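Local coordinates for uncharacterized protein (Cricetid herpesvirus 2, PDB 4ZKQ), which binds chemokines as a decoy receptor encoded by a rodent gammaherpesvirus, and so probably keeps host chemokines from signalling, at residues P82-R87 against S321-C326; Y218-L221 against R226-T229; F350-H355 against V379-E384; V361-R366 against R392-D397. One frame throughout, in Å; residues are numbered along the deposited sequence.

Contact 1: residues P82-R87 against S321-C326; sequences PACLGR and SAYESC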
loop_
_atom_site.group_PDB
_atom_site.type_symbol
_atom_site.label_atom_id
_atom_site.label_comp_id
_atom_site.label_asym_id
_atom_site.label_seq_id
_atom_site.Cartn_x
_atom_site.Cartn_y
_atom_site.Cartn_z
ATOM N N PRO A 82 5.034 -7.237 -1.201
ATOM C CA PRO A 82 5.252 -6.718 -2.558
ATOM C C PRO A 82 4.592 -7.529 -3.674
ATOM O O PRO A 82 4.108 -6.925 -4.634
ATOM C CB PRO A 82 6.776 -6.754 -2.696
ATOM C CG PRO A 82 7.271 -6.557 -1.295
ATOM C CD PRO A 82 6.286 -7.284 -0.422
ATOM N N ALA A 83 4.543 -8.852 -3.545
ATOM C CA ALA A 83 4.059 -9.708 -4.628
ATOM C C ALA A 83 2.574 -10.052 -4.506
ATOM O O ALA A 83 1.977 -10.539 -5.464
ATOM C CB ALA A 83 4.881 -10.988 -4.682
ATOM N N CYS A 84 1.983 -9.796 -3.340
ATOM C CA CYS A 84 0.564 -10.097 -3.105
ATOM C C CYS A 84 -0.343 -9.297 -4.038
ATOM O O CYS A 84 -0.147 -8.100 -4.225
ATOM C CB CYS A 84 0.180 -9.804 -1.658
ATOM S SG CYS A 84 0.809 -10.988 -0.420
ATOM N N LEU A 85 -1.335 -9.961 -4.620
ATOM C CA LEU A 85 -2.333 -9.270 -5.429
ATOM C C LEU A 85 -3.388 -8.615 -4.550
ATOM O O LEU A 85 -3.753 -9.141 -3.503
ATOM C CB LEU A 85 -3.012 -10.235 -6.397
ATOM C CG LEU A 85 -2.173 -10.687 -7.590
ATOM C CD1 LEU A 85 -2.946 -11.722 -8.385
ATOM C CD2 LEU A 85 -1.799 -9.506 -8.466
ATOM N N GLY A 86 -3.879 -7.468 -5.000
ATOM C CA GLY A 86 -4.946 -6.769 -4.314
ATOM C C GLY A 86 -5.814 -6.045 -5.317
ATOM O O GLY A 86 -5.465 -5.957 -6.491
ATOM N N ARG A 87 -6.952 -5.537 -4.856
ATOM C CA ARG A 87 -7.836 -4.739 -5.694
ATOM C C ARG A 87 -7.839 -3.305 -5.199
ATOM O O ARG A 87 -8.036 -3.054 -4.011
ATOM C CB ARG A 87 -9.254 -5.317 -5.688
ATOM C CG ARG A 87 -9.292 -6.763 -6.177
ATOM C CD ARG A 87 -10.701 -7.316 -6.316
ATOM N NE ARG A 87 -10.670 -8.714 -6.745
ATOM C CZ ARG A 87 -10.543 -9.112 -8.007
ATOM N NH1 ARG A 87 -10.442 -8.220 -8.986
ATOM N NH2 ARG A 87 -10.516 -10.408 -8.294
ATOM N N SER A 321 3.585 -18.715 -6.284
ATOM C CA SER A 321 2.911 -17.517 -5.794
ATOM C C SER A 321 1.639 -17.836 -5.014
ATOM O O SER A 321 0.584 -17.255 -5.274
ATOM C CB SER A 321 2.577 -16.578 -6.960
ATOM O OG SER A 321 1.798 -15.473 -6.529
ATOM N N ALA A 322 1.737 -18.759 -4.064
ATOM C CA ALA A 322 0.618 -19.032 -3.168
ATOM C C ALA A 322 0.861 -18.364 -1.819
ATOM O O ALA A 322 1.600 -18.883 -0.984
ATOM C CB ALA A 322 0.412 -20.523 -3.002
ATOM N N TYR A 323 0.237 -17.205 -1.621
ATOM C CA TYR A 323 0.431 -16.418 -0.410
ATOM C C TYR A 323 -0.739 -16.570 0.545
ATOM O O TYR A 323 -1.894 -16.534 0.132
ATOM C CB TYR A 323 0.628 -14.937 -0.761
ATOM C CG TYR A 323 1.918 -14.661 -1.498
ATOM C CD1 TYR A 323 3.099 -14.437 -0.808
ATOM C CD2 TYR A 323 1.956 -14.636 -2.884
ATOM C CE1 TYR A 323 4.282 -14.193 -1.477
ATOM C CE2 TYR A 323 3.133 -14.391 -3.563
ATOM C CZ TYR A 323 4.294 -14.171 -2.854
ATOM O OH TYR A 323 5.467 -13.927 -3.525
ATOM N N GLU A 324 -0.423 -16.756 1.824
ATOM C CA GLU A 324 -1.420 -16.720 2.889
ATOM C C GLU A 324 -1.286 -15.369 3.576
ATOM O O GLU A 324 -0.172 -14.944 3.860
ATOM C CB GLU A 324 -1.207 -17.853 3.899
ATOM C CG GLU A 324 -1.076 -19.249 3.304
ATOM C CD GLU A 324 -2.411 -19.913 3.014
ATOM O OE1 GLU A 324 -3.461 -19.396 3.451
ATOM O OE2 GLU A 324 -2.405 -20.967 2.347
ATOM N N SER A 325 -2.403 -14.692 3.833
ATOM C CA SER A 325 -2.362 -13.385 4.482
ATOM C C SER A 325 -3.587 -13.142 5.358
ATOM O O SER A 325 -4.706 -13.496 4.992
ATOM C CB SER A 325 -2.257 -12.273 3.434
ATOM O OG SER A 325 -2.097 -11.009 4.053
ATOM N N CYS A 326 -3.349 -12.541 6.517
ATOM C CA CYS A 326 -4.400 -12.144 7.440
ATOM C C CYS A 326 -4.045 -10.776 8.001
ATOM O O CYS A 326 -2.879 -10.372 7.969
ATOM C CB CYS A 326 -4.554 -13.163 8.573
ATOM S SG CYS A 326 -4.746 -14.861 7.990
HETATM O O HOH W 1 0.647 -12.984 -6.045
#

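Contact 2: residues Y218-L221 against R226-T229; sequences YHRL and RLMT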
loop_
_atom_site.group_PDB
_atom_site.type_symbol
_atom_site.label_atom_id
_atom_site.label_comp_id
_atom_site.label_asym_id
_atom_site.label_seq_id
_atom_site.Cartn_x
_atom_site.Cartn_y
_atom_site.Cartn_z
ATOM N N TYR A 218 8.613 5.867 12.782
ATOM C CA TYR A 218 9.778 5.184 13.320
ATOM C C TYR A 218 9.632 3.700 13.026
ATOM O O TYR A 218 8.794 3.019 13.621
ATOM C CB TYR A 218 9.954 5.429 14.821
ATOM C CG TYR A 218 11.365 5.104 15.263
ATOM C CD1 TYR A 218 11.759 3.789 15.486
ATOM C CD2 TYR A 218 12.318 6.107 15.412
ATOM C CE1 TYR A 218 13.054 3.481 15.869
ATOM C CE2 TYR A 218 13.616 5.808 15.795
ATOM C CZ TYR A 218 13.977 4.492 16.022
ATOM O OH TYR A 218 15.263 4.185 16.404
ATOM N N HIS A 219 10.445 3.210 12.095
ATOM C CA HIS A 219 10.345 1.836 11.626
ATOM C C HIS A 219 11.531 1.026 12.108
ATOM O O HIS A 219 12.647 1.535 12.214
ATOM C CB HIS A 219 10.256 1.795 10.099
ATOM C CG HIS A 219 11.406 2.459 9.411
ATOM N ND1 HIS A 219 12.524 1.769 8.991
ATOM C CD2 HIS A 219 11.622 3.756 9.085
ATOM C CE1 HIS A 219 13.371 2.607 8.429
ATOM N NE2 HIS A 219 12.849 3.822 8.471
ATOM N N ARG A 220 11.261 -0.232 12.427
ATOM C CA ARG A 220 12.291 -1.200 12.776
ATOM C C ARG A 220 11.965 -2.514 12.097
ATOM O O ARG A 220 10.793 -2.883 11.962
ATOM C CB ARG A 220 12.388 -1.374 14.292
ATOM C CG ARG A 220 13.116 -0.234 14.964
ATOM C CD ARG A 220 13.121 -0.354 16.468
ATOM N NE ARG A 220 11.817 -0.057 17.049
ATOM C CZ ARG A 220 11.602 0.133 18.348
ATOM N NH1 ARG A 220 12.611 0.066 19.208
ATOM N NH2 ARG A 220 10.380 0.398 18.786
ATOM N N LEU A 221 13.007 -3.202 11.646
ATOM C CA LEU A 221 12.857 -4.493 10.998
ATOM C C LEU A 221 13.701 -5.517 11.733
ATOM O O LEU A 221 14.881 -5.278 12.003
ATOM C CB LEU A 221 13.268 -4.417 9.529
ATOM C CG LEU A 221 13.212 -5.739 8.765
ATOM C CD1 LEU A 221 11.804 -6.326 8.763
ATOM C CD2 LEU A 221 13.714 -5.543 7.347
ATOM N N ARG A 226 16.509 -10.321 16.408
ATOM C CA ARG A 226 17.686 -9.566 15.987
ATOM C C ARG A 226 17.235 -8.386 15.138
ATOM O O ARG A 226 16.534 -8.570 14.146
ATOM C CB ARG A 226 18.661 -10.429 15.189
ATOM C CG ARG A 226 19.249 -11.601 15.945
ATOM C CD ARG A 226 20.374 -12.206 15.138
ATOM N NE ARG A 226 20.715 -13.559 15.567
ATOM C CZ ARG A 226 21.832 -13.902 16.205
ATOM N NH1 ARG A 226 22.755 -12.995 16.511
ATOM N NH2 ARG A 226 22.028 -15.171 16.537
ATOM N N LEU A 227 17.638 -7.183 15.530
ATOM C CA LEU A 227 17.289 -5.973 14.795
ATOM C C LEU A 227 18.147 -5.840 13.546
ATOM O O LEU A 227 19.373 -5.784 13.627
ATOM C CB LEU A 227 17.460 -4.745 15.683
ATOM C CG LEU A 227 17.182 -3.388 15.030
ATOM C CD1 LEU A 227 15.700 -3.228 14.708
ATOM C CD2 LEU A 227 17.658 -2.276 15.939
ATOM N N MET A 228 17.491 -5.803 12.391
ATOM C CA MET A 228 18.178 -5.715 11.109
ATOM C C MET A 228 18.394 -4.261 10.689
ATOM O O MET A 228 19.491 -3.882 10.281
ATOM C CB MET A 228 17.382 -6.463 10.041
ATOM C CG MET A 228 17.071 -7.909 10.415
ATOM S SD MET A 228 15.907 -8.703 9.287
ATOM C CE MET A 228 16.855 -8.655 7.779
ATOM N N THR A 229 17.350 -3.444 10.795
ATOM C CA THR A 229 17.453 -2.040 10.424
ATOM C C THR A 229 16.345 -1.218 11.069
ATOM O O THR A 229 15.380 -1.767 11.603
ATOM C CB THR A 229 17.399 -1.857 8.897
ATOM O OG1 THR A 229 17.559 -0.471 8.573
ATOM C CG2 THR A 229 16.075 -2.361 8.334
#

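Contact 3: residues F350-H355 against V379-E384; sequences FRLTYH and VFLKME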
loop_
_atom_site.group_PDB
_atom_site.type_symbol
_atom_site.label_atom_id
_atom_site.label_comp_id
_atom_site.label_asym_id
_atom_site.label_seq_id
_atom_site.Cartn_x
_atom_site.Cartn_y
_atom_site.Cartn_z
ATOM N N PHE A 350 -2.575 -18.349 10.833
ATOM C CA PHE A 350 -1.972 -17.518 11.874
ATOM C C PHE A 350 -2.898 -17.203 13.033
ATOM O O PHE A 350 -4.099 -16.998 12.852
ATOM C CB PHE A 350 -1.486 -16.204 11.269
ATOM C CG PHE A 350 -0.640 -16.377 10.035
ATOM C CD1 PHE A 350 0.627 -16.923 10.120
ATOM C CD2 PHE A 350 -1.106 -15.972 8.797
ATOM C CE1 PHE A 350 1.412 -17.071 8.990
ATOM C CE2 PHE A 350 -0.327 -16.117 7.662
ATOM C CZ PHE A 350 0.936 -16.667 7.760
ATOM N N ARG A 351 -2.313 -17.153 14.224
ATOM C CA ARG A 351 -2.994 -16.636 15.401
ATOM C C ARG A 351 -2.093 -15.617 16.062
ATOM O O ARG A 351 -0.897 -15.845 16.242
ATOM C CB ARG A 351 -3.354 -17.748 16.390
ATOM C CG ARG A 351 -4.132 -17.249 17.610
ATOM C CD ARG A 351 -4.299 -18.320 18.690
ATOM N NE ARG A 351 -4.862 -19.566 18.165
ATOM C CZ ARG A 351 -4.176 -20.691 17.970
ATOM N NH1 ARG A 351 -2.880 -20.764 18.262
ATOM N NH2 ARG A 351 -4.794 -21.759 17.484
ATOM N N LEU A 352 -2.680 -14.483 16.420
ATOM C CA LEU A 352 -1.941 -13.402 17.035
ATOM C C LEU A 352 -2.598 -13.063 18.363
ATOM O O LEU A 352 -3.809 -12.863 18.431
ATOM C CB LEU A 352 -1.912 -12.188 16.106
ATOM C CG LEU A 352 -1.004 -11.023 16.481
ATOM C CD1 LEU A 352 0.447 -11.423 16.346
ATOM C CD2 LEU A 352 -1.306 -9.825 15.592
ATOM N N THR A 353 -1.795 -13.017 19.417
ATOM C CA THR A 353 -2.298 -12.694 20.744
ATOM C C THR A 353 -1.323 -11.782 21.451
ATOM O O THR A 353 -0.117 -11.835 21.203
ATOM C CB THR A 353 -2.529 -13.965 21.590
ATOM O OG1 THR A 353 -1.303 -14.692 21.713
ATOM C CG2 THR A 353 -3.569 -14.860 20.940
ATOM N N TYR A 354 -1.857 -10.929 22.316
ATOM C CA TYR A 354 -1.057 -9.966 23.053
ATOM C C TYR A 354 -1.321 -10.095 24.543
ATOM O O TYR A 354 -2.467 -10.239 24.966
ATOM C CB TYR A 354 -1.369 -8.551 22.582
ATOM C CG TYR A 354 -0.605 -7.481 23.311
ATOM C CD1 TYR A 354 0.778 -7.473 23.313
ATOM C CD2 TYR A 354 -1.268 -6.459 23.979
ATOM C CE1 TYR A 354 1.482 -6.494 23.964
ATOM C CE2 TYR A 354 -0.569 -5.473 24.639
ATOM C CZ TYR A 354 0.809 -5.496 24.627
ATOM O OH TYR A 354 1.523 -4.519 25.277
ATOM N N HIS A 355 -0.247 -10.043 25.323
ATOM C CA HIS A 355 -0.318 -10.174 26.773
ATOM C C HIS A 355 0.084 -8.842 27.398
ATOM O O HIS A 355 1.273 -8.574 27.580
ATOM C CB HIS A 355 0.589 -11.314 27.245
ATOM C CG HIS A 355 0.420 -12.575 26.455
ATOM N ND1 HIS A 355 -0.707 -13.367 26.553
ATOM C CD2 HIS A 355 1.221 -13.175 25.547
ATOM C CE1 HIS A 355 -0.585 -14.402 25.744
ATOM N NE2 HIS A 355 0.577 -14.313 25.119
ATOM N N VAL A 379 7.505 -16.186 6.788
ATOM C CA VAL A 379 6.405 -15.410 7.346
ATOM C C VAL A 379 6.902 -14.005 7.674
ATOM O O VAL A 379 8.019 -13.827 8.180
ATOM C CB VAL A 379 5.819 -16.076 8.619
ATOM C CG1 VAL A 379 4.780 -15.168 9.288
ATOM C CG2 VAL A 379 5.206 -17.429 8.285
ATOM N N PHE A 380 6.071 -13.012 7.360
ATOM C CA PHE A 380 6.323 -11.623 7.711
ATOM C C PHE A 380 5.172 -11.076 8.544
ATOM O O PHE A 380 4.013 -11.173 8.143
ATOM C CB PHE A 380 6.500 -10.764 6.461
ATOM C CG PHE A 380 6.840 -9.332 6.757
ATOM C CD1 PHE A 380 8.006 -9.012 7.420
ATOM C CD2 PHE A 380 5.992 -8.308 6.375
ATOM C CE1 PHE A 380 8.329 -7.701 7.699
ATOM C CE2 PHE A 380 6.309 -6.995 6.647
ATOM C CZ PHE A 380 7.482 -6.689 7.310
ATOM N N LEU A 381 5.502 -10.517 9.700
ATOM C CA LEU A 381 4.529 -9.858 10.560
ATOM C C LEU A 381 4.892 -8.396 10.687
ATOM O O LEU A 381 6.012 -8.068 11.070
ATOM C CB LEU A 381 4.498 -10.508 11.947
ATOM C CG LEU A 381 3.687 -9.780 13.022
ATOM C CD1 LEU A 381 2.199 -9.805 12.671
ATOM C CD2 LEU A 381 3.938 -10.395 14.387
ATOM N N LYS A 382 3.946 -7.522 10.367
ATOM C CA LYS A 382 4.130 -6.102 10.614
ATOM C C LYS A 382 3.045 -5.619 11.562
ATOM O O LYS A 382 1.879 -5.983 11.430
ATOM C CB LYS A 382 4.098 -5.297 9.315
ATOM C CG LYS A 382 4.308 -3.802 9.544
ATOM C CD LYS A 382 4.568 -3.036 8.257
ATOM C CE LYS A 382 3.360 -3.036 7.350
ATOM N NZ LYS A 382 3.542 -2.100 6.203
ATOM N N MET A 383 3.460 -4.815 12.528
ATOM C CA MET A 383 2.556 -4.204 13.487
ATOM C C MET A 383 2.890 -2.721 13.523
ATOM O O MET A 383 4.056 -2.348 13.638
ATOM C CB MET A 383 2.704 -4.851 14.865
ATOM C CG MET A 383 2.374 -6.342 14.880
ATOM S SD MET A 383 2.451 -7.094 16.519
ATOM C CE MET A 383 1.083 -6.279 17.343
ATOM N N GLU A 384 1.874 -1.875 13.391
ATOM C CA GLU A 384 2.104 -0.444 13.252
ATOM C C GLU A 384 1.019 0.393 13.910
ATOM O O GLU A 384 -0.163 0.043 13.892
ATOM C CB GLU A 384 2.199 -0.062 11.771
ATOM C CG GLU A 384 0.979 -0.458 10.959
ATOM C CD GLU A 384 1.175 -0.293 9.463
ATOM O OE1 GLU A 384 1.775 0.716 9.049
ATOM O OE2 GLU A 384 0.718 -1.172 8.701
#

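Contact 4: residues V361-R366 against R392-D397; sequences VRLDVR and REYYLD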
loop_
_atom_site.group_PDB
_atom_site.type_symbol
_atom_site.label_atom_id
_atom_site.label_comp_id
_atom_site.label_asym_id
_atom_site.label_seq_id
_atom_site.Cartn_x
_atom_site.Cartn_y
_atom_site.Cartn_z
ATOM N N VAL A 361 3.925 -10.171 22.577
ATOM C CA VAL A 361 3.124 -10.670 21.477
ATOM C C VAL A 361 3.470 -12.125 21.263
ATOM O O VAL A 361 4.625 -12.522 21.420
ATOM C CB VAL A 361 3.372 -9.882 20.176
ATOM C CG1 VAL A 361 2.601 -10.494 19.011
ATOM C CG2 VAL A 361 2.977 -8.441 20.354
ATOM N N ARG A 362 2.464 -12.909 20.905
ATOM C CA ARG A 362 2.676 -14.276 20.474
ATOM C C ARG A 362 2.057 -14.489 19.098
ATOM O O ARG A 362 0.866 -14.236 18.885
ATOM C CB ARG A 362 2.095 -15.265 21.488
ATOM C CG ARG A 362 2.152 -16.715 21.031
ATOM C CD ARG A 362 1.727 -17.678 22.135
ATOM N NE ARG A 362 1.500 -19.030 21.626
ATOM C CZ ARG A 362 1.407 -20.116 22.390
ATOM N NH1 ARG A 362 1.529 -20.026 23.708
ATOM N NH2 ARG A 362 1.197 -21.303 21.836
ATOM N N LEU A 363 2.894 -14.938 18.170
ATOM C CA LEU A 363 2.463 -15.348 16.843
ATOM C C LEU A 363 2.530 -16.861 16.704
ATOM O O LEU A 363 3.601 -17.452 16.844
ATOM C CB LEU A 363 3.338 -14.699 15.768
ATOM C CG LEU A 363 3.063 -15.123 14.324
ATOM C CD1 LEU A 363 1.693 -14.655 13.866
ATOM C CD2 LEU A 363 4.143 -14.589 13.402
ATOM N N ASP A 364 1.387 -17.479 16.423
ATOM C CA ASP A 364 1.334 -18.907 16.138
ATOM C C ASP A 364 1.195 -19.122 14.648
ATOM O O ASP A 364 0.345 -18.511 14.000
ATOM C CB ASP A 364 0.174 -19.574 16.875
ATOM C CG ASP A 364 0.267 -19.408 18.370
ATOM O OD1 ASP A 364 1.377 -19.575 18.917
ATOM O OD2 ASP A 364 -0.767 -19.099 18.998
ATOM N N VAL A 365 2.052 -19.983 14.112
ATOM C CA VAL A 365 2.015 -20.344 12.709
ATOM C C VAL A 365 1.668 -21.818 12.571
ATOM O O VAL A 365 2.447 -22.678 12.976
ATOM C CB VAL A 365 3.366 -20.081 12.021
ATOM C CG1 VAL A 365 3.275 -20.397 10.545
ATOM C CG2 VAL A 365 3.808 -18.642 12.237
ATOM N N ARG A 366 0.504 -22.109 12.002
ATOM C CA ARG A 366 0.106 -23.492 11.777
ATOM C C ARG A 366 0.955 -24.076 10.653
ATOM O O ARG A 366 1.173 -23.426 9.628
ATOM C CB ARG A 366 -1.384 -23.587 11.437
ATOM C CG ARG A 366 -1.933 -25.006 11.441
ATOM C CD ARG A 366 -3.350 -25.064 10.888
ATOM N NE ARG A 366 -3.493 -26.151 9.920
ATOM C CZ ARG A 366 -3.974 -27.364 10.193
ATOM N NH1 ARG A 366 -4.386 -27.675 11.414
ATOM N NH2 ARG A 366 -4.049 -28.272 9.230
ATOM N N ARG A 392 8.779 -7.991 11.256
ATOM C CA ARG A 392 9.490 -9.161 11.750
ATOM C C ARG A 392 9.424 -10.285 10.735
ATOM O O ARG A 392 8.342 -10.745 10.373
ATOM C CB ARG A 392 8.910 -9.618 13.089
ATOM C CG ARG A 392 9.083 -8.581 14.171
ATOM C CD ARG A 392 8.596 -9.044 15.522
ATOM N NE ARG A 392 8.548 -7.926 16.464
ATOM C CZ ARG A 392 9.537 -7.576 17.281
ATOM N NH1 ARG A 392 10.680 -8.253 17.299
ATOM N NH2 ARG A 392 9.379 -6.538 18.090
ATOM N N GLU A 393 10.593 -10.701 10.261
ATOM C CA GLU A 393 10.699 -11.810 9.328
ATOM C C GLU A 393 10.943 -13.092 10.104
ATOM O O GLU A 393 11.697 -13.101 11.083
ATOM C CB GLU A 393 11.827 -11.566 8.315
ATOM C CG GLU A 393 11.563 -10.399 7.374
ATOM C CD GLU A 393 12.687 -10.151 6.383
ATOM O OE1 GLU A 393 13.502 -11.068 6.141
ATOM O OE2 GLU A 393 12.753 -9.027 5.844
ATOM N N TYR A 394 10.294 -14.166 9.661
ATOM C CA TYR A 394 10.474 -15.486 10.244
ATOM C C TYR A 394 10.806 -16.479 9.146
ATOM O O TYR A 394 10.114 -16.549 8.125
ATOM C CB TYR A 394 9.224 -15.927 11.006
ATOM C CG TYR A 394 8.905 -15.049 12.191
ATOM C CD1 TYR A 394 9.440 -15.326 13.437
ATOM C CD2 TYR A 394 8.069 -13.946 12.064
ATOM C CE1 TYR A 394 9.163 -14.541 14.520
ATOM C CE2 TYR A 394 7.782 -13.147 13.151
ATOM C CZ TYR A 394 8.337 -13.454 14.381
ATOM O OH TYR A 394 8.084 -12.686 15.489
ATOM N N TYR A 395 11.890 -17.221 9.356
ATOM C CA TYR A 395 12.350 -18.231 8.411
ATOM C C TYR A 395 12.040 -19.597 9.000
ATOM O O TYR A 395 12.554 -19.967 10.060
ATOM C CB TYR A 395 13.847 -18.068 8.126
ATOM C CG TYR A 395 14.230 -16.635 7.845
ATOM C CD1 TYR A 395 13.545 -15.893 6.895
ATOM C CD2 TYR A 395 15.250 -16.013 8.548
ATOM C CE1 TYR A 395 13.873 -14.581 6.643
ATOM C CE2 TYR A 395 15.587 -14.696 8.303
ATOM C CZ TYR A 395 14.892 -13.984 7.348
ATOM O OH TYR A 395 15.217 -12.672 7.094
ATOM N N LEU A 396 11.161 -20.320 8.318
ATOM C CA LEU A 396 10.666 -21.604 8.791
ATOM C C LEU A 396 11.443 -22.762 8.178
ATOM O O LEU A 396 11.992 -22.637 7.084
ATOM C CB LEU A 396 9.181 -21.761 8.447
ATOM C CG LEU A 396 8.138 -21.049 9.308
ATOM C CD1 LEU A 396 8.308 -19.546 9.265
ATOM C CD2 LEU A 396 6.740 -21.440 8.845
ATOM N N ASP A 397 11.482 -23.884 8.889
ATOM C CA ASP A 397 11.952 -25.144 8.319
ATOM C C ASP A 397 10.806 -26.155 8.325
ATOM O O ASP A 397 11.016 -27.356 8.171
ATOM C CB ASP A 397 13.167 -25.681 9.083
ATOM C CG ASP A 397 12.950 -25.724 10.585
ATOM O OD1 ASP A 397 11.793 -25.578 11.034
ATOM O OD2 ASP A 397 13.944 -25.911 11.318
#

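Contact 1: residues P82-R87 against S321-C326
With chi1 at -73° in Cys-84 and -67° in Tyr-323, SG of the cysteine and CG of the tyrosine are both anti to their own carbonyl carbons, beside the backbone N, and these torsions set the sulfur against the root of the Tyr-323 ring. Cys-84 SG lies 4.0 Å from Tyr-323 CB, and it approaches the ring obliquely, 31° off the normal, with 4.5 Å between Cys-84 SG and the ring centroid. This is a sulfur-aromatic contact, and a half-cystine suits it because SG is large and polarisable. The same sulfur is tied to Cys-81, which fixes the turn that carries it. At the far end of the tyrosine, the methyl of Ala-83 comes within 3.2 Å of Tyr-323 OH and 3.7 Å of Tyr-323 CZ; a side chain as short as alanine lets the phenol lie close to the turn. Trp-313 meets the tyrosine ring as well, at a steep angle between planes. One water donates to Ala-83 O at 2.8 Å and is hydrogen-bonded to Ser-321 OG at the same length. Here the turn leading into strand 85-94 meets the loop leading into strand 324-330, joining two different sheets. Because direct contact rests on sulfur, methyl and ring, the two loops are held mainly by dispersion; the water link, ending on a mobile Ser-321, probably adds little rigidity.

Contact 2: residues Y218-L221 against R226-T229
Leu-221 and Thr-229 form an antiparallel hydrogen-bonded pair, their CA atoms 5.2 Å apart, while the short strand segments diverge strongly, at 121° between their N-to-C directions. Leu-221 N donates to Thr-229 O at 2.8 Å. In return, Leu-221 O receives two N-H groups: Met-228 N at 2.7 Å, and Thr-229 N in a weak bond of 3.3 Å. On the flank, Leu-227 reaches across with CD1, which lies 3.8 Å from Arg-220 CB and also approaches the carbonyl oxygen of Leu-221. Two consecutive residues, Met-228 and Thr-229, thus face the single Leu-221, which is a classic beta bulge in the hairpin of strands 206-223 and 226-231. The extra residue helps to explain why the returning strand swings away from its partner, and the backbone of Met-228 (psi -47°) departs from the extended form at just this point. Thr-229 places CG2 between its backbone N and carbonyl carbon, since OG1 takes the place anti to N (chi1 -178°); the methyl then meets Leu-221 CB at 3.7 Å, a beta-branched residue packing against the leucine. Met-228 lies on the same face, flanking Leu-221 away from the Thr-229 methyl; its flexible chain bends at chi3, and its SD comes to 4.0 Å from Leu-221 CG. Beyond the pair, the methionine also packs on Met-273, Tyr-275 and Cys-278, while His-219 gives its NE2 to a hydrogen bond with Val-233 O.

Contact 3: residues F350-H355 against V379-E384
Apolar side chains alone make the direct contact between strands 350-355 and 379-384, which belong to different sheets and face each other with 9.8 Å between Leu-352 CA and Leu-381 CA. Phe-350 and Val-379 approach from opposite directions. The valine presents its two methyls to one corner of the ring, each of CG1 and CG2 lying 3.9 Å from Phe-350 CE1, with CG2 at the ring edge and near its plane. A beta-branched residue is well suited to this, since its forked methyls both reach the same ring atom. A second apolar pair follows two residues on along both strands: Leu-352 CD1 and Leu-381 CD2 stand 4.1 Å apart, and the two side chains run at a slant to each other. Both leucines carry CG anti to the backbone N (chi1 -171° and 171°), which extends their branches into the gap between the sheets. Val-312 lies against both Phe-350 and Val-379, and Phe-295 against Leu-381, so neighbouring strands thicken the same core.

Charged groups on strand 379-384 turn from the interface. Alternation sends Phe-380, Lys-382 and Glu-384 to the other face of their strand, where the buried charges are met by partners elsewhere: Lys-382 is hydrogen-bonded to Thr-80, and Glu-384 forms a salt bridge with Lys-54. Contact of this kind is consistent with a beta-sandwich, in which facing sheets adhere through the hydrophobic effect and the fit of their side chains, with backbone hydrogen bonding spent within each sheet.

Contact 4: residues V361-R366 against R392-D397
Leu-363 brings its CD2 methyl obliquely to the CE2-CD2 side of the Tyr-394 ring, 3.9 Å from Tyr-394 CE2 and 4.2 Å from Tyr-394 CD2. Its CG is anti to the backbone N (chi1 176°), which carries the methyl out from strand 360-366 toward strand 388-395. A tyrosine suits the opposing place because its ring offers a large apolar surface; the ring also meets that of Tyr-293 and packs on Phe-295. Two residues further along each chain, Val-365 CG1 comes to 4.0 Å from Leu-396 CD2, these side chains too meeting at a slant. Leu-396 lies just past the end of its strand, yet it is buried and also touches Val-379, so the hydrophobic layer runs on where the strand stops.

The alternate residues Arg-362, Asp-364, Glu-393 and Tyr-395 turn from the interface. On strand 360-366, Arg-362 and Asp-364 form a salt bridge in which Arg-362 NE reaches Asp-364 OD1 at 2.8 Å, nearly straight at 172°, using the syn lone pair of OD1, which lies within the guanidinium plane. Arg-351 holds the other oxygen, OD2, and Ser-292 OG also bonds to OD1, so the buried carboxylate is probably stabilised in its charged form. On the other segment, Tyr-395 OH donates to Glu-393 OE1, and Arg-392 makes a cation-pi contact with Phe-295 of the facing sheet. The carboxylate of Asp-364 is thus compensated within its own sheet, while the contact between the two segments rests on dispersion between methyls and ring.

In the fold
Contacts 3 and 4 lie in the same buried layer, their centres 8 Å apart, and pair the same two sheets: strands 350-355 and 360-366 are neighbours on one side, 378-384 and 388-395 on the other. Both are wholly apolar across the gap, and their segments alternate along the chain. Contact 2 differs in kind, being a backbone-bonded surface hairpin within one sheet; Leu-221 nevertheless reaches Phe-380 of contact 3 and Glu-393 of contact 4. Contact 1, partly buried, joins segments far apart in sequence and adds sulfur and water to its packing. It meets contact 3 where Cys-326 SG packs on Phe-350.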